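Long-range contacts in mannonate dehydratase (Streptococcus suis, PDB 3BDK), which probably catalyses the dehydration of D-mannonate to 2-dehydro-3-deoxy-D-gluconate with the help of a manganese or ferrous ion: residues S190-L198 against R232-F243; F25-V34 against T340-A351. One frame throughout, in Å; residues are numbered along the deposited sequence.

Interaction 1 (S190-L198 against R232-F243)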
loop_
_atom_site.group_PDB
_atom_site.type_symbol
_atom_site.label_atom_id
_atom_site.label_comp_id
_atom_site.label_asym_id
_atom_site.label_seq_id
_atom_site.Cartn_x
_atom_site.Cartn_y
_atom_site.Cartn_z
ATOM N N SER A 190 10.862 -2.687 -41.895
ATOM C CA SER A 190 9.936 -3.746 -41.512
ATOM C C SER A 190 10.364 -4.399 -40.199
ATOM O O SER A 190 11.427 -4.096 -39.655
ATOM C CB SER A 190 9.877 -4.802 -42.604
ATOM O OG SER A 190 11.171 -5.313 -42.828
ATOM N N GLU A 191 9.537 -5.298 -39.683
ATOM C CA GLU A 191 9.853 -5.921 -38.395
ATOM C C GLU A 191 11.245 -6.538 -38.421
ATOM O O GLU A 191 12.083 -6.199 -37.584
ATOM C CB GLU A 191 8.784 -6.931 -37.978
ATOM C CG GLU A 191 7.413 -6.283 -37.725
ATOM C CD GLU A 191 6.422 -7.192 -37.009
ATOM O OE1 GLU A 191 6.808 -8.290 -36.560
ATOM O OE2 GLU A 191 5.243 -6.803 -36.870
ATOM N N GLU A 192 11.505 -7.392 -39.409
ATOM C CA GLU A 192 12.810 -8.023 -39.570
ATOM C C GLU A 192 13.954 -7.013 -39.676
ATOM O O GLU A 192 15.049 -7.249 -39.155
ATOM C CB GLU A 192 12.813 -8.984 -40.754
ATOM C CG GLU A 192 11.989 -10.254 -40.534
ATOM C CD GLU A 192 12.547 -11.172 -39.445
ATOM O OE1 GLU A 192 13.793 -11.245 -39.268
ATOM O OE2 GLU A 192 11.728 -11.830 -38.763
ATOM N N ASP A 193 13.706 -5.891 -40.333
ATOM C CA ASP A 193 14.699 -4.828 -40.388
ATOM C C ASP A 193 15.044 -4.354 -38.979
ATOM O O ASP A 193 16.235 -4.144 -38.653
ATOM C CB ASP A 193 14.197 -3.635 -41.200
ATOM C CG ASP A 193 14.059 -3.948 -42.655
ATOM O OD1 ASP A 193 13.447 -3.142 -43.387
ATOM O OD2 ASP A 193 14.571 -5.000 -43.074
ATOM N N LEU A 194 13.994 -4.179 -38.159
ATOM C CA LEU A 194 14.132 -3.663 -36.800
ATOM C C LEU A 194 14.731 -4.722 -35.896
ATOM O O LEU A 194 15.450 -4.397 -34.960
ATOM C CB LEU A 194 12.790 -3.190 -36.246
ATOM C CG LEU A 194 12.841 -2.287 -35.012
ATOM C CD1 LEU A 194 13.430 -0.925 -35.371
ATOM C CD2 LEU A 194 11.480 -2.123 -34.424
ATOM N N TRP A 195 14.442 -5.987 -36.167
ATOM C CA TRP A 195 15.164 -7.056 -35.479
ATOM C C TRP A 195 16.653 -6.922 -35.775
ATOM O O TRP A 195 17.459 -6.864 -34.859
ATOM C CB TRP A 195 14.634 -8.449 -35.850
ATOM C CG TRP A 195 13.431 -8.877 -35.036
ATOM C CD1 TRP A 195 12.161 -9.051 -35.492
ATOM C CD2 TRP A 195 13.395 -9.184 -33.627
ATOM N NE1 TRP A 195 11.342 -9.452 -34.465
ATOM C CE2 TRP A 195 12.072 -9.532 -33.311
ATOM C CE3 TRP A 195 14.355 -9.194 -32.605
ATOM C CZ2 TRP A 195 11.681 -9.888 -32.020
ATOM C CZ3 TRP A 195 13.965 -9.550 -31.317
ATOM C CH2 TRP A 195 12.646 -9.889 -31.035
ATOM N N ALA A 196 16.991 -6.803 -37.058
ATOM C CA ALA A 196 18.371 -6.609 -37.515
ATOM C C ALA A 196 19.051 -5.381 -36.913
ATOM O O ALA A 196 20.219 -5.433 -36.548
ATOM C CB ALA A 196 18.420 -6.539 -39.036
ATOM N N ASN A 197 18.330 -4.274 -36.825
ATOM C CA ASN A 197 18.904 -3.091 -36.246
ATOM C C ASN A 197 19.239 -3.312 -34.775
ATOM O O ASN A 197 20.267 -2.817 -34.286
ATOM C CB ASN A 197 17.979 -1.907 -36.463
ATOM C CG ASN A 197 17.794 -1.589 -37.940
ATOM O OD1 ASN A 197 18.488 -2.136 -38.791
ATOM N ND2 ASN A 197 16.861 -0.705 -38.247
ATOM N N LEU A 198 18.399 -4.097 -34.097
ATOM C CA LEU A 198 18.553 -4.382 -32.683
ATOM C C LEU A 198 19.683 -5.348 -32.459
ATOM O O LEU A 198 20.492 -5.163 -31.554
ATOM C CB LEU A 198 17.267 -4.975 -32.090
ATOM C CG LEU A 198 17.294 -5.485 -30.633
ATOM C CD1 LEU A 198 17.591 -4.370 -29.627
ATOM C CD2 LEU A 198 15.991 -6.177 -30.277
ATOM N N ARG A 232 6.477 -2.791 -34.214
ATOM C CA ARG A 232 6.871 -3.070 -32.836
ATOM C C ARG A 232 7.280 -4.511 -32.765
ATOM O O ARG A 232 6.638 -5.356 -33.381
ATOM C CB ARG A 232 5.718 -2.854 -31.867
ATOM C CG ARG A 232 5.614 -1.460 -31.273
ATOM C CD ARG A 232 4.914 -0.459 -32.205
ATOM N NE ARG A 232 4.794 0.844 -31.552
ATOM C CZ ARG A 232 5.625 1.877 -31.723
ATOM N NH1 ARG A 232 5.415 3.014 -31.055
ATOM N NH2 ARG A 232 6.656 1.804 -32.558
ATOM N N ILE A 233 8.344 -4.810 -32.021
ATOM C CA ILE A 233 8.827 -6.186 -31.950
ATOM C C ILE A 233 8.897 -6.772 -30.538
ATOM O O ILE A 233 8.842 -8.003 -30.354
ATOM C CB ILE A 233 10.171 -6.404 -32.723
ATOM C CG1 ILE A 233 11.270 -5.433 -32.243
ATOM C CG2 ILE A 233 9.941 -6.331 -34.233
ATOM C CD1 ILE A 233 12.638 -5.705 -32.863
ATOM N N ILE A 234 9.009 -5.921 -29.533
ATOM C CA ILE A 234 9.082 -6.443 -28.187
ATOM C C ILE A 234 7.673 -6.468 -27.636
ATOM O O ILE A 234 7.248 -5.590 -26.891
ATOM C CB ILE A 234 10.128 -5.700 -27.310
ATOM C CG1 ILE A 234 11.395 -5.426 -28.139
ATOM C CG2 ILE A 234 10.523 -6.556 -26.129
ATOM C CD1 ILE A 234 12.074 -6.715 -28.701
ATOM N N THR A 235 6.961 -7.512 -28.020
ATOM C CA THR A 235 5.516 -7.519 -27.934
ATOM C C THR A 235 4.915 -8.756 -27.224
ATOM O O THR A 235 3.742 -8.725 -26.863
ATOM C CB THR A 235 4.891 -7.336 -29.383
ATOM O OG1 THR A 235 5.292 -8.411 -30.234
ATOM C CG2 THR A 235 5.314 -6.019 -30.035
ATOM N N GLY A 236 5.708 -9.820 -27.020
ATOM C CA GLY A 236 5.214 -11.082 -26.441
ATOM C C GLY A 236 6.224 -12.220 -26.247
ATOM O O GLY A 236 7.436 -12.045 -26.424
ATOM N N GLN A 237 5.714 -13.403 -25.891
ATOM C CA GLN A 237 6.547 -14.572 -25.563
ATOM C C GLN A 237 7.589 -14.909 -26.619
ATOM O O GLN A 237 8.743 -15.145 -26.277
ATOM C CB GLN A 237 5.681 -15.808 -25.280
ATOM C CG GLN A 237 6.465 -17.106 -24.968
ATOM C CD GLN A 237 7.491 -16.966 -23.829
ATOM O OE1 GLN A 237 7.303 -16.194 -22.885
ATOM N NE2 GLN A 237 8.579 -17.722 -23.921
ATOM N N GLU A 238 7.170 -14.939 -27.891
ATOM C CA GLU A 238 8.076 -15.136 -29.036
ATOM C C GLU A 238 9.226 -14.167 -29.057
ATOM O O GLU A 238 10.384 -14.571 -29.173
ATOM C CB GLU A 238 7.326 -14.950 -30.352
ATOM C CG GLU A 238 7.179 -16.197 -31.148
ATOM C CD GLU A 238 6.304 -17.196 -30.454
ATOM O OE1 GLU A 238 6.812 -17.941 -29.569
ATOM O OE2 GLU A 238 5.101 -17.222 -30.807
ATOM N N ALA A 239 8.883 -12.883 -28.998
ATOM C CA ALA A 239 9.855 -11.819 -29.035
ATOM C C ALA A 239 10.887 -12.077 -27.942
ATOM O O ALA A 239 12.089 -12.062 -28.199
ATOM C CB ALA A 239 9.165 -10.453 -28.851
ATOM N N VAL A 240 10.399 -12.339 -26.735
ATOM C CA VAL A 240 11.258 -12.669 -25.604
ATOM C C VAL A 240 12.306 -13.745 -25.948
ATOM O O VAL A 240 13.518 -13.488 -25.850
ATOM C CB VAL A 240 10.426 -13.062 -24.332
ATOM C CG1 VAL A 240 11.310 -13.690 -23.257
ATOM C CG2 VAL A 240 9.744 -11.843 -23.786
ATOM N N GLU A 241 11.846 -14.929 -26.354
ATOM C CA GLU A 241 12.775 -16.006 -26.690
ATOM C C GLU A 241 13.800 -15.489 -27.697
ATOM O O GLU A 241 15.011 -15.577 -27.464
ATOM C CB GLU A 241 12.036 -17.244 -27.212
ATOM C CG GLU A 241 11.203 -17.947 -26.175
ATOM C CD GLU A 241 10.648 -19.261 -26.658
ATOM O OE1 GLU A 241 11.432 -20.035 -27.264
ATOM O OE2 GLU A 241 9.433 -19.531 -26.417
ATOM N N ARG A 242 13.310 -14.892 -28.782
ATOM C CA ARG A 242 14.191 -14.338 -29.803
ATOM C C ARG A 242 15.180 -13.312 -29.239
ATOM O O ARG A 242 16.352 -13.303 -29.635
ATOM C CB ARG A 242 13.399 -13.705 -30.951
ATOM C CG ARG A 242 14.124 -13.841 -32.283
ATOM C CD ARG A 242 14.282 -12.514 -33.022
ATOM N NE ARG A 242 13.416 -12.402 -34.193
ATOM C CZ ARG A 242 13.845 -12.188 -35.434
ATOM N NH1 ARG A 242 15.143 -12.032 -35.680
ATOM N NH2 ARG A 242 12.974 -12.099 -36.426
ATOM N N PHE A 243 14.710 -12.446 -28.335
ATOM C CA PHE A 243 15.540 -11.332 -27.879
ATOM C C PHE A 243 16.655 -11.843 -26.991
ATOM O O PHE A 243 17.821 -11.441 -27.114
ATOM C CB PHE A 243 14.753 -10.288 -27.108
ATOM C CG PHE A 243 15.631 -9.220 -26.518
ATOM C CD1 PHE A 243 15.999 -8.114 -27.279
ATOM C CD2 PHE A 243 16.122 -9.339 -25.222
ATOM C CE1 PHE A 243 16.820 -7.136 -26.752
ATOM C CE2 PHE A 243 16.947 -8.381 -24.692
ATOM C CZ PHE A 243 17.300 -7.271 -25.452
#

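Interaction 2 (F25-V34 against T340-A351). With DNO (D-mannose), chain C.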
loop_
_atom_site.group_PDB
_atom_site.type_symbol
_atom_site.label_atom_id
_atom_site.label_comp_id
_atom_site.label_asym_id
_atom_site.label_seq_id
_atom_site.Cartn_x
_atom_site.Cartn_y
_atom_site.Cartn_z
ATOM N N PHE A 25 11.902 2.794 -6.876
ATOM C CA PHE A 25 10.991 3.900 -7.136
ATOM C C PHE A 25 11.673 4.933 -8.027
ATOM O O PHE A 25 12.790 5.367 -7.746
ATOM C CB PHE A 25 10.621 4.544 -5.793
ATOM C CG PHE A 25 9.255 5.145 -5.737
ATOM C CD1 PHE A 25 9.086 6.512 -5.844
ATOM C CD2 PHE A 25 8.131 4.352 -5.515
ATOM C CE1 PHE A 25 7.816 7.082 -5.763
ATOM C CE2 PHE A 25 6.854 4.921 -5.431
ATOM C CZ PHE A 25 6.702 6.271 -5.557
ATOM N N ARG A 26 11.008 5.351 -9.094
ATOM C CA ARG A 26 11.650 6.248 -10.039
ATOM C C ARG A 26 11.692 7.667 -9.514
ATOM O O ARG A 26 10.694 8.161 -8.997
ATOM C CB ARG A 26 10.955 6.208 -11.400
ATOM C CG ARG A 26 11.758 6.837 -12.515
ATOM C CD ARG A 26 11.174 6.470 -13.843
ATOM N NE ARG A 26 11.765 7.203 -14.958
ATOM C CZ ARG A 26 11.550 6.890 -16.232
ATOM N NH1 ARG A 26 10.759 5.868 -16.522
ATOM N NH2 ARG A 26 12.122 7.592 -17.210
ATOM N N TRP A 27 12.851 8.310 -9.642
ATOM C CA TRP A 27 13.002 9.717 -9.283
ATOM C C TRP A 27 13.604 10.499 -10.458
ATOM O O TRP A 27 14.645 10.130 -10.997
ATOM C CB TRP A 27 13.836 9.864 -7.999
ATOM C CG TRP A 27 13.954 11.291 -7.500
ATOM C CD1 TRP A 27 12.949 12.084 -6.999
ATOM C CD2 TRP A 27 15.146 12.089 -7.460
ATOM N NE1 TRP A 27 13.445 13.322 -6.654
ATOM C CE2 TRP A 27 14.785 13.356 -6.926
ATOM C CE3 TRP A 27 16.485 11.857 -7.825
ATOM C CZ2 TRP A 27 15.706 14.383 -6.749
ATOM C CZ3 TRP A 27 17.406 12.885 -7.654
ATOM C CH2 TRP A 27 17.010 14.135 -7.118
ATOM N N TYR A 28 12.933 11.574 -10.852
ATOM C CA TYR A 28 13.317 12.339 -12.044
ATOM C C TYR A 28 14.381 13.432 -11.834
ATOM O O TYR A 28 14.449 14.406 -12.602
ATOM C CB TYR A 28 12.064 12.907 -12.739
ATOM C CG TYR A 28 11.368 11.870 -13.586
ATOM C CD1 TYR A 28 10.568 10.883 -13.000
ATOM C CD2 TYR A 28 11.536 11.851 -14.973
ATOM C CE1 TYR A 28 9.942 9.908 -13.782
ATOM C CE2 TYR A 28 10.915 10.884 -15.759
ATOM C CZ TYR A 28 10.120 9.913 -15.160
ATOM O OH TYR A 28 9.505 8.952 -15.943
ATOM N N GLY A 29 15.222 13.263 -10.816
ATOM C CA GLY A 29 16.271 14.236 -10.541
ATOM C C GLY A 29 15.812 15.428 -9.723
ATOM O O GLY A 29 14.629 15.554 -9.376
ATOM N N LYS A 30 16.770 16.298 -9.403
ATOM C CA LYS A 30 16.541 17.539 -8.644
ATOM C C LYS A 30 15.205 18.210 -9.011
ATOM O O LYS A 30 14.545 18.809 -8.154
ATOM C CB LYS A 30 17.712 18.507 -8.884
ATOM C CG LYS A 30 18.025 19.505 -7.749
ATOM C CD LYS A 30 19.110 20.517 -8.189
ATOM C CE LYS A 30 19.907 21.097 -7.000
ATOM N NZ LYS A 30 20.983 22.078 -7.400
ATOM N N LYS A 31 14.804 18.080 -10.277
ATOM C CA LYS A 31 13.588 18.720 -10.796
ATOM C C LYS A 31 12.267 17.999 -10.464
ATOM O O LYS A 31 11.189 18.562 -10.678
ATOM C CB LYS A 31 13.712 18.962 -12.306
ATOM C CG LYS A 31 13.885 17.703 -13.158
ATOM C CD LYS A 31 13.280 17.914 -14.549
ATOM C CE LYS A 31 13.708 16.834 -15.539
ATOM N NZ LYS A 31 13.487 17.275 -16.955
ATOM N N ASP A 32 12.354 16.773 -9.943
ATOM C CA ASP A 32 11.166 15.974 -9.582
ATOM C C ASP A 32 10.390 16.603 -8.407
ATOM O O ASP A 32 10.964 16.824 -7.337
ATOM C CB ASP A 32 11.569 14.515 -9.265
ATOM C CG ASP A 32 10.399 13.515 -9.396
ATOM O OD1 ASP A 32 9.224 13.937 -9.466
ATOM O OD2 ASP A 32 10.662 12.288 -9.426
ATOM N N PRO A 33 9.087 16.910 -8.610
ATOM C CA PRO A 33 8.243 17.481 -7.550
ATOM C C PRO A 33 8.030 16.486 -6.442
ATOM O O PRO A 33 7.485 16.826 -5.399
ATOM C CB PRO A 33 6.918 17.764 -8.260
ATOM C CG PRO A 33 6.914 16.832 -9.428
ATOM C CD PRO A 33 8.339 16.757 -9.872
ATOM N N VAL A 34 8.435 15.253 -6.703
ATOM C CA VAL A 34 8.551 14.221 -5.695
ATOM C C VAL A 34 9.983 14.288 -5.215
ATOM O O VAL A 34 10.903 14.368 -6.028
ATOM C CB VAL A 34 8.258 12.819 -6.286
ATOM C CG1 VAL A 34 8.464 11.719 -5.252
ATOM C CG2 VAL A 34 6.840 12.766 -6.814
ATOM N N THR A 340 1.218 16.929 -9.749
ATOM C CA THR A 340 2.200 16.215 -10.589
ATOM C C THR A 340 1.676 15.841 -11.987
ATOM O O THR A 340 0.755 15.013 -12.119
ATOM C CB THR A 340 2.591 14.899 -9.916
ATOM O OG1 THR A 340 1.400 14.298 -9.371
ATOM C CG2 THR A 340 3.625 15.123 -8.820
ATOM N N LYS A 341 2.271 16.426 -13.027
ATOM C CA LYS A 341 1.693 16.299 -14.367
ATOM C C LYS A 341 2.449 15.348 -15.300
ATOM O O LYS A 341 1.935 14.986 -16.360
ATOM C CB LYS A 341 1.475 17.681 -15.000
ATOM C CG LYS A 341 0.166 17.807 -15.785
ATOM C CD LYS A 341 -0.342 19.259 -15.824
ATOM C CE LYS A 341 -1.667 19.372 -16.579
ATOM N NZ LYS A 341 -2.742 18.466 -16.039
ATOM N N THR A 342 3.652 14.939 -14.911
ATOM C CA THR A 342 4.329 13.827 -15.585
ATOM C C THR A 342 3.442 12.560 -15.543
ATOM O O THR A 342 3.040 12.135 -14.455
ATOM C CB THR A 342 5.677 13.508 -14.912
ATOM O OG1 THR A 342 6.386 14.725 -14.651
ATOM C CG2 THR A 342 6.525 12.579 -15.782
ATOM N N PRO A 343 3.151 11.950 -16.719
ATOM C CA PRO A 343 2.268 10.800 -16.909
ATOM C C PRO A 343 1.645 10.170 -15.659
ATOM O O PRO A 343 0.658 10.706 -15.137
ATOM C CB PRO A 343 3.187 9.835 -17.653
ATOM C CG PRO A 343 4.043 10.855 -18.584
ATOM C CD PRO A 343 3.765 12.270 -18.021
ATOM N N GLY A 344 2.184 9.049 -15.190
ATOM C CA GLY A 344 1.583 8.358 -14.048
ATOM C C GLY A 344 2.508 8.404 -12.863
ATOM O O GLY A 344 2.680 7.417 -12.150
ATOM N N TYR A 345 3.091 9.570 -12.638
ATOM C CA TYR A 345 4.242 9.632 -11.762
ATOM C C TYR A 345 4.109 10.384 -10.449
ATOM O O TYR A 345 5.089 10.486 -9.714
ATOM C CB TYR A 345 5.491 10.036 -12.557
ATOM C CG TYR A 345 6.067 8.853 -13.316
ATOM C CD1 TYR A 345 5.758 8.642 -14.657
ATOM C CD2 TYR A 345 6.884 7.923 -12.675
ATOM C CE1 TYR A 345 6.265 7.555 -15.339
ATOM C CE2 TYR A 345 7.392 6.833 -13.347
ATOM C CZ TYR A 345 7.079 6.655 -14.675
ATOM O OH TYR A 345 7.585 5.575 -15.344
ATOM N N GLY A 346 2.905 10.842 -10.111
ATOM C CA GLY A 346 2.659 11.327 -8.752
ATOM C C GLY A 346 3.087 10.318 -7.697
ATOM O O GLY A 346 3.303 9.132 -7.999
ATOM N N LEU A 347 3.197 10.776 -6.452
ATOM C CA LEU A 347 3.782 9.969 -5.387
ATOM C C LEU A 347 2.810 8.985 -4.759
ATOM O O LEU A 347 3.201 7.888 -4.361
ATOM C CB LEU A 347 4.386 10.881 -4.316
ATOM C CG LEU A 347 4.706 10.329 -2.917
ATOM C CD1 LEU A 347 5.955 9.490 -2.911
ATOM C CD2 LEU A 347 4.850 11.491 -1.970
ATOM N N TYR A 348 1.540 9.366 -4.695
ATOM C CA TYR A 348 0.555 8.677 -3.847
ATOM C C TYR A 348 0.222 7.258 -4.259
ATOM O O TYR A 348 0.617 6.301 -3.574
ATOM C CB TYR A 348 -0.709 9.508 -3.720
ATOM C CG TYR A 348 -0.455 10.919 -3.243
ATOM C CD1 TYR A 348 0.501 11.183 -2.262
ATOM C CD2 TYR A 348 -1.190 11.978 -3.747
ATOM C CE1 TYR A 348 0.731 12.466 -1.800
ATOM C CE2 TYR A 348 -0.968 13.284 -3.300
ATOM C CZ TYR A 348 -0.003 13.511 -2.319
ATOM O OH TYR A 348 0.224 14.790 -1.873
ATOM N N ASP A 349 -0.474 7.100 -5.376
ATOM C CA ASP A 349 -0.825 5.743 -5.837
ATOM C C ASP A 349 0.409 4.875 -6.095
ATOM O O ASP A 349 0.398 3.672 -5.870
ATOM C CB ASP A 349 -1.738 5.767 -7.056
ATOM C CG ASP A 349 -2.536 4.488 -7.194
ATOM O OD1 ASP A 349 -2.991 3.963 -6.149
ATOM O OD2 ASP A 349 -2.711 4.003 -8.343
ATOM N N ARG A 350 1.489 5.505 -6.530
ATOM C CA ARG A 350 2.742 4.800 -6.695
ATOM C C ARG A 350 3.134 4.185 -5.345
ATOM O O ARG A 350 3.368 2.980 -5.240
ATOM C CB ARG A 350 3.781 5.767 -7.222
ATOM C CG ARG A 350 4.549 5.253 -8.409
ATOM C CD ARG A 350 4.726 6.313 -9.517
ATOM N NE ARG A 350 5.284 7.603 -9.081
ATOM C CZ ARG A 350 6.559 7.817 -8.746
ATOM N NH1 ARG A 350 7.437 6.823 -8.750
ATOM N NH2 ARG A 350 6.957 9.028 -8.390
ATOM N N ALA A 351 3.138 4.992 -4.289
ATOM C CA ALA A 351 3.452 4.457 -2.941
ATOM C C ALA A 351 2.448 3.404 -2.460
ATOM O O ALA A 351 2.860 2.324 -2.001
ATOM C CB ALA A 351 3.606 5.565 -1.946
HETATM C C1 DNO C . 6.134 4.706 -20.067
HETATM C C2 DNO C . 6.922 4.955 -18.770
HETATM C C3 DNO C . 7.748 6.279 -18.747
HETATM C C4 DNO C . 8.806 6.602 -19.852
HETATM C C5 DNO C . 9.705 5.460 -20.414
HETATM C C6 DNO C . 11.043 6.041 -20.887
HETATM O O1 DNO C . 5.292 3.808 -20.124
HETATM O O2 DNO C . 7.735 3.811 -18.451
HETATM O O3 DNO C . 8.424 6.359 -17.495
HETATM O O4 DNO C . 8.174 7.324 -20.918
HETATM O O5 DNO C . 9.984 4.422 -19.460
HETATM O O6 DNO C . 10.989 6.270 -22.298
#

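Interaction 1 (S190-L198 against R232-F243)
The axes of helix 191-198 and helix 237-243 run the same general way, approach to 12.6 Å and are inclined at 35°, and Trp195 from the first helix spans the gap to meet the second and the loop 232-236 that leads into it. Its indole is clamped between two unlike surfaces. On one face lies Ile233, whose CD1 sits over the five-membered ring, 3.8 Å from its centroid, while CG2 comes down near NE1; with CG1 between the backbone N and the carbonyl carbon (chi1 55°), both branches reach the ring. The opposite face carries Arg242. Its guanidinium lies flat on the indole, planes 8° apart, with CZ over the five-membered ring, 3.4 Å from its centroid, in a cation-pi contact, and CD covers the six-membered ring. Bends at chi2 and chi3 lay the arginine chain across the indole. The far rim of the ring is met by Ala239 O, 3.6 Å from Trp195 CH2. At the guanidinium edge, the carboxylate of Glu192 closes a salt bridge, Glu192 OE2 standing 2.7 Å from Arg242 NH2, and the same nitrogen donates a nearly straight hydrogen bond to Glu192 OE1. Deeper in, Leu198 CD2 touches the edge of the Phe243 ring at CD1 (3.6 Å); both residues also pack on Ile218 of barrel strand 215-218. The contact thus grades from an apolar base beside the barrel to an ion pair at the solvent side, where the carboxylate holds the guanidinium at its edge while the indole supports its face.

Interaction 2 (F25-V34 against T340-A351)
Tyr28 and Tyr345 meet edge to face: the edge of the Tyr28 ring points at the face of Tyr345, with centroids 5.2 Å apart and planes at 73°. Tyr28 CE1 approaches CD2 of Tyr345, and the Tyr28 hydroxyl stands over that same face toward its rim. Both phenols converge on O3 of the bound D-mannose, which donates to Tyr28 OH at 3.2 Å and lies very close to Tyr345 OH, a modelled 2.4 Å that is too short to be taken at face value. Arg26 reaches the sugar from beside Tyr345, its guanidinium and the tyrosine ring steeply inclined. CG anti to the backbone N (chi1 -166°) and an extended chain carry Arg26 NH1 to the sugar O5, where it makes a weak hydrogen bond of 3.4 Å.

Behind this polar front, Arg350 is wedged between rings. One face of its guanidinium rests on Tyr345, CD2 lying over its centre, and the opposite face on Phe25, whose ring is tilted 26° from it. Its donors turn back to the preceding loop: Arg350 NH2 bonds to Tyr345 O at 2.7 Å, and Arg350 NE bonds to Gly346 O at 2.7 Å. These bonds tie the backbone beside Tyr345 to helix 348-368 and limit rotation of the guanidinium. Val34 CG2 packs against Leu347 CB at 4.0 Å, and Pro33 CG against Thr340 CG2.

His331 of the sugar pocket adjoins Tyr345, while Trp336 of the second subunit packs on Leu347 and Ala351. Loops from near the beginning and the end of the chain are thereby joined at the sugar site of a xylose isomerase-like TIM barrel, with manganese about 4 Å from the Tyr345 side chain.

In the fold
Both contacts are largely buried, yet they lie on opposite sides of the chain's centre, their own centres 31 Å apart and without touching. Interaction 1 joins neighbouring parts of the barrel's outer layer, only 34 residues apart in sequence, and its two helices flank strand 215-218. Interaction 2 brings together residues 306 apart, near the beginning and end of the fold, at the sugar pocket and close to the second subunit. Each lays an arginine against an aromatic ring, but the polar partner of that arginine differs in kind: a charged carboxylate at the solvent side in interaction 1, neutral main-chain carbonyls in the interior in interaction 2.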